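Local coordinates for hemin degrading factor (Pseudomonas aeruginosa, PDB 4MF9), which binds heme and probably takes part in its trafficking and degradation, at residues Arg97-Ser102 / Gly108-Pro113; Ala68-Leu73 / Leu119-Trp124. All coordinates share one frame; numbering follows the deposited sequence.

Interaction 1 (Arg97-Ser102 / Gly108-Pro113); sequences REVTVS and GLVVSP
Thr100 and Leu109 face each other as an antiparallel hydrogen-bonded pair, and two backbone bonds join them. Leu109 N donates to Thr100 O at 2.7 Å. In return Thr100 N reaches Leu109 O at 3.0 Å. On the same side of the sheet their side chains lie alongside one another, pointing the same way, with Thr100 OG1 3.6 Å from Leu109 CB. The threonine torsion puts OG1 there by setting it between the backbone N and the carbonyl carbon (chi1 61°).

The opposite side carries the non-hydrogen-bonded pair Val99 and Val110, whose side chains run obliquely past each other and touch at CG2 to CG2, 3.8 Å. Val110 CA also makes a CA-H...O contact with Glu98 O at 3.3 Å. These pairs define the β-hairpin of strands 99-101 and 107-110, and the first of these is an edge strand, within this chain, of a large antiparallel sheet. Beyond the regular strand pairing, Glu98 N and Val111 O are 3.0 Å apart in a bond straight at the hydrogen, although the donor stands 49° out of the carbonyl plane. Val111 N returns a bond to Glu98 O.

Further out, Ser112 OG is taken up by Ile115 O and Asp114 N in its own turn, while Ser112 CB abuts Arg97 O. Leu109 and Val111 touch the bound heme, placing one side of the hairpin at the ligand pocket; Val99 and Val101 pack on Leu70 of helix 66-72.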
loop_
_atom_site.group_PDB
_atom_site.type_symbol
_atom_site.label_atom_id
_atom_site.label_comp_id
_atom_site.label_asym_id
_atom_site.label_seq_id
_atom_site.Cartn_x
_atom_site.Cartn_y
_atom_site.Cartn_z
ATOM N N ARG A 97 -10.559 9.240 8.657
ATOM C CA ARG A 97 -11.353 8.631 9.715
ATOM C C ARG A 97 -12.053 7.377 9.192
ATOM O O ARG A 97 -12.189 7.258 8.008
ATOM C CB ARG A 97 -12.419 9.598 10.164
ATOM C CG ARG A 97 -13.430 9.870 9.102
ATOM C CD ARG A 97 -14.685 10.497 9.644
ATOM N NE ARG A 97 -15.437 11.061 8.562
ATOM C CZ ARG A 97 -16.494 10.503 8.009
ATOM N NH1 ARG A 97 -16.935 9.339 8.451
ATOM N NH2 ARG A 97 -17.092 11.099 7.010
ATOM N N GLU A 98 -12.473 6.470 10.064
ATOM C CA GLU A 98 -12.402 6.568 11.494
ATOM C C GLU A 98 -11.195 5.825 11.983
ATOM O O GLU A 98 -11.020 4.716 11.624
ATOM C CB GLU A 98 -13.664 5.979 12.141
ATOM C CG GLU A 98 -14.980 6.637 11.797
ATOM C CD GLU A 98 -15.114 8.050 12.372
ATOM O OE1 GLU A 98 -14.511 8.327 13.440
ATOM O OE2 GLU A 98 -15.819 8.890 11.755
ATOM N N VAL A 99 -10.349 6.458 12.777
ATOM C CA VAL A 99 -9.078 5.887 13.207
ATOM C C VAL A 99 -9.169 5.185 14.561
ATOM O O VAL A 99 -9.636 5.765 15.532
ATOM C CB VAL A 99 -7.986 6.974 13.295
ATOM C CG1 VAL A 99 -6.705 6.397 13.860
ATOM C CG2 VAL A 99 -7.741 7.582 11.924
ATOM N N THR A 100 -8.687 3.968 14.632
ATOM C CA THR A 100 -8.492 3.284 15.892
ATOM C C THR A 100 -7.095 2.733 15.941
ATOM O O THR A 100 -6.611 2.240 14.947
ATOM C CB THR A 100 -9.522 2.148 16.182
ATOM O OG1 THR A 100 -9.430 1.147 15.185
ATOM C CG2 THR A 100 -10.876 2.601 16.225
ATOM N N VAL A 101 -6.455 2.832 17.097
ATOM C CA VAL A 101 -5.109 2.312 17.318
ATOM C C VAL A 101 -5.143 1.358 18.511
ATOM O O VAL A 101 -5.700 1.693 19.564
ATOM C CB VAL A 101 -4.102 3.454 17.597
ATOM C CG1 VAL A 101 -2.723 2.898 17.934
ATOM C CG2 VAL A 101 -4.025 4.395 16.393
ATOM N N SER A 102 -4.543 0.179 18.352
ATOM C CA SER A 102 -4.613 -0.865 19.384
ATOM C C SER A 102 -3.972 -0.457 20.716
ATOM O O SER A 102 -3.173 0.489 20.785
ATOM C CB SER A 102 -3.993 -2.169 18.874
ATOM O OG SER A 102 -2.594 -2.032 18.688
ATOM N N GLY A 108 -3.002 -0.103 13.723
ATOM C CA GLY A 108 -3.917 0.987 13.455
ATOM C C GLY A 108 -4.935 0.599 12.404
ATOM O O GLY A 108 -4.639 -0.173 11.482
ATOM N N LEU A 109 -6.118 1.128 12.489
ATOM C CA LEU A 109 -7.094 0.985 11.465
ATOM C C LEU A 109 -7.723 2.311 11.079
ATOM O O LEU A 109 -7.977 3.096 11.895
ATOM C CB LEU A 109 -8.217 0.112 11.953
ATOM C CG LEU A 109 -8.021 -1.241 11.390
ATOM C CD1 LEU A 109 -7.266 -1.960 12.448
ATOM C CD2 LEU A 109 -9.409 -1.773 11.190
ATOM N N VAL A 110 -8.018 2.504 9.824
ATOM C CA VAL A 110 -8.889 3.573 9.374
ATOM C C VAL A 110 -10.003 2.931 8.560
ATOM O O VAL A 110 -9.749 2.286 7.543
ATOM C CB VAL A 110 -8.136 4.624 8.554
ATOM C CG1 VAL A 110 -9.029 5.837 8.316
ATOM C CG2 VAL A 110 -6.861 5.040 9.280
ATOM N N VAL A 111 -11.233 3.085 9.029
ATOM C CA VAL A 111 -12.361 2.363 8.456
ATOM C C VAL A 111 -13.410 3.367 8.017
ATOM O O VAL A 111 -13.877 4.169 8.826
ATOM C CB VAL A 111 -12.960 1.354 9.477
ATOM C CG1 VAL A 111 -14.180 0.667 8.903
ATOM C CG2 VAL A 111 -11.925 0.308 9.869
ATOM N N SER A 112 -13.760 3.324 6.731
ATOM C CA SER A 112 -14.681 4.277 6.131
ATOM C C SER A 112 -14.914 3.852 4.681
ATOM O O SER A 112 -14.184 3.010 4.153
ATOM C CB SER A 112 -14.078 5.686 6.167
ATOM O OG SER A 112 -13.302 5.918 5.005
ATOM N N PRO A 113 -15.930 4.429 4.023
ATOM C CA PRO A 113 -16.164 4.042 2.628
ATOM C C PRO A 113 -15.115 4.618 1.676
ATOM O O PRO A 113 -15.110 4.264 0.494
ATOM C CB PRO A 113 -17.540 4.651 2.321
ATOM C CG PRO A 113 -18.147 4.965 3.660
ATOM C CD PRO A 113 -16.998 5.300 4.538
#

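Interaction 2 (Ala68-Leu73 / Leu119-Trp124); sequences ALLPAL and LFLGGW
Leu70 comes to the Trp124 indole obliquely, its CD2 4.2 Å from Trp124 CZ3, whereas Leu121, from the indole's own segment, sits on one face, with CD2 over the centre and 3.5 Å above the plane. Trp66 adds an edge-to-face ring contact, and the indole NE1 is hydrogen-bonded to His270 O, which gives its polar atom a partner within the buried packing.

This is helix-on-sheet packing without any hydrogen bond across it: helix 66-72 delivers Leu70 against the end of strand 117-120 and the short 3-10 segment 121-123 that follows. The backbones stay well apart, with Leu70 CA and Leu119 CA 10.1 Å from each other, and the gap is bridged by side chains. Leu70 has CG beside its backbone N (chi1 -62°), and its second torsion (chi2 169°) sets CD1 anti to CA while CD2 branches off toward the indole. Leu119 reaches back tip to tip, and its neighbour Phe120 points elsewhere, touching the heme. Tyr96 also touches both Leu70 and Leu119. Leu70 CD1 meets two methyls, Leu119 CD1 at 3.8 Å and Leu121 CD2 at 4.1 Å, in directions about 70° apart.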
loop_
_atom_site.group_PDB
_atom_site.type_symbol
_atom_site.label_atom_id
_atom_site.label_comp_id
_atom_site.label_asym_id
_atom_site.label_seq_id
_atom_site.Cartn_x
_atom_site.Cartn_y
_atom_site.Cartn_z
ATOM N N ALA A 68 -1.498 9.553 18.936
ATOM C CA ALA A 68 -1.944 10.947 18.813
ATOM C C ALA A 68 -2.015 11.426 17.352
ATOM O O ALA A 68 -2.984 12.077 16.942
ATOM C CB ALA A 68 -1.058 11.880 19.646
ATOM N N LEU A 69 -0.981 11.118 16.575
ATOM C CA LEU A 69 -0.879 11.604 15.193
ATOM C C LEU A 69 -2.023 11.115 14.296
ATOM O O LEU A 69 -2.689 11.913 13.635
ATOM C CB LEU A 69 0.480 11.194 14.609
ATOM C CG LEU A 69 0.980 11.623 13.224
ATOM C CD1 LEU A 69 0.697 10.551 12.196
ATOM C CD2 LEU A 69 0.407 12.966 12.777
ATOM N N LEU A 70 -2.253 9.806 14.275
ATOM C CA LEU A 70 -3.261 9.230 13.374
ATOM C C LEU A 70 -4.685 9.784 13.535
ATOM O O LEU A 70 -5.294 10.163 12.551
ATOM C CB LEU A 70 -3.249 7.698 13.432
ATOM C CG LEU A 70 -1.941 7.047 12.987
ATOM C CD1 LEU A 70 -1.925 5.559 13.336
ATOM C CD2 LEU A 70 -1.716 7.261 11.497
ATOM N N PRO A 71 -5.222 9.844 14.772
ATOM C CA PRO A 71 -6.547 10.468 14.905
ATOM C C PRO A 71 -6.519 11.938 14.510
ATOM O O PRO A 71 -7.477 12.433 13.910
ATOM C CB PRO A 71 -6.851 10.347 16.407
ATOM C CG PRO A 71 -5.987 9.255 16.887
ATOM C CD PRO A 71 -4.738 9.320 16.056
ATOM N N ALA A 72 -5.422 12.624 14.828
ATOM C CA ALA A 72 -5.294 14.056 14.536
ATOM C C ALA A 72 -5.384 14.375 13.046
ATOM O O ALA A 72 -5.829 15.462 12.665
ATOM C CB ALA A 72 -3.998 14.612 15.122
ATOM N N LEU A 73 -5.007 13.455 12.200
ATOM C CA LEU A 73 -5.081 13.716 10.798
ATOM C C LEU A 73 -6.496 13.962 10.377
ATOM O O LEU A 73 -6.724 14.509 9.373
ATOM C CB LEU A 73 -4.474 12.594 9.984
ATOM C CG LEU A 73 -2.999 12.367 10.144
ATOM C CD1 LEU A 73 -2.450 11.167 9.380
ATOM C CD2 LEU A 73 -2.182 13.568 9.861
ATOM N N LEU A 119 -2.922 -0.568 9.257
ATOM C CA LEU A 119 -1.606 -0.014 9.569
ATOM C C LEU A 119 -0.853 -0.923 10.526
ATOM O O LEU A 119 -1.349 -1.248 11.609
ATOM C CB LEU A 119 -1.754 1.394 10.175
ATOM C CG LEU A 119 -2.735 2.314 9.434
ATOM C CD1 LEU A 119 -2.984 3.624 10.198
ATOM C CD2 LEU A 119 -2.253 2.603 8.015
ATOM N N PHE A 120 0.336 -1.349 10.115
ATOM C CA PHE A 120 1.179 -2.208 10.948
ATOM C C PHE A 120 2.346 -1.384 11.476
ATOM O O PHE A 120 3.414 -1.306 10.858
ATOM C CB PHE A 120 1.641 -3.421 10.145
ATOM C CG PHE A 120 0.513 -4.140 9.491
ATOM C CD1 PHE A 120 -0.286 -5.007 10.220
ATOM C CD2 PHE A 120 0.221 -3.918 8.154
ATOM C CE1 PHE A 120 -1.342 -5.652 9.622
ATOM C CE2 PHE A 120 -0.832 -4.555 7.555
ATOM C CZ PHE A 120 -1.613 -5.423 8.281
ATOM N N LEU A 121 2.101 -0.777 12.633
ATOM C CA LEU A 121 2.870 0.360 13.140
ATOM C C LEU A 121 4.256 0.017 13.655
ATOM O O LEU A 121 5.080 0.908 13.886
ATOM C CB LEU A 121 2.081 1.043 14.254
ATOM C CG LEU A 121 0.702 1.537 13.840
ATOM C CD1 LEU A 121 0.002 2.181 15.024
ATOM C CD2 LEU A 121 0.814 2.525 12.675
ATOM N N GLY A 122 4.519 -1.258 13.830
ATOM C CA GLY A 122 5.747 -1.710 14.391
ATOM C C GLY A 122 6.979 -1.353 13.649
ATOM O O GLY A 122 7.973 -1.124 14.233
ATOM N N GLY A 123 6.911 -1.370 12.334
ATOM C CA GLY A 123 8.043 -0.979 11.507
ATOM C C GLY A 123 8.064 0.507 11.150
ATOM O O GLY A 123 8.976 0.990 10.470
ATOM N N TRP A 124 7.056 1.248 11.595
ATOM C CA TRP A 124 7.016 2.681 11.307
ATOM C C TRP A 124 8.100 3.382 12.121
ATOM O O TRP A 124 8.138 3.253 13.340
ATOM C CB TRP A 124 5.654 3.263 11.666
ATOM C CG TRP A 124 4.540 2.825 10.764
ATOM C CD1 TRP A 124 4.423 1.623 10.117
ATOM C CD2 TRP A 124 3.388 3.598 10.393
ATOM N NE1 TRP A 124 3.256 1.598 9.379
ATOM C CE2 TRP A 124 2.608 2.798 9.528
ATOM C CE3 TRP A 124 2.935 4.881 10.723
ATOM C CZ2 TRP A 124 1.405 3.241 8.988
ATOM C CZ3 TRP A 124 1.736 5.322 10.177
ATOM C CH2 TRP A 124 0.984 4.500 9.320
#

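How the interactions relate
The centres of the two interactions lie about 10 Å apart, and all four segments belong to the more N-terminal HemS/ChuX domain. In chain order, helix 66-72 comes first, then the two hairpin strands of interaction 1, then strand 117-120, so that both hairpin strands fall within the stretch of chain whose ends meet in interaction 2. Strands 107-110 and 117-120 are neighbours in one sheet, where Gly108 O and Leu119 N, 2.8 Å apart, probably hydrogen-bond. The interactions also touch where Val99 CG1 comes within 3.9 Å of Pro71 N. The helix thus packs on strands 99-101 and 117-120, which lie either side of strand 107-110, while Leu109 and Phe120 of the sheet contact the heme.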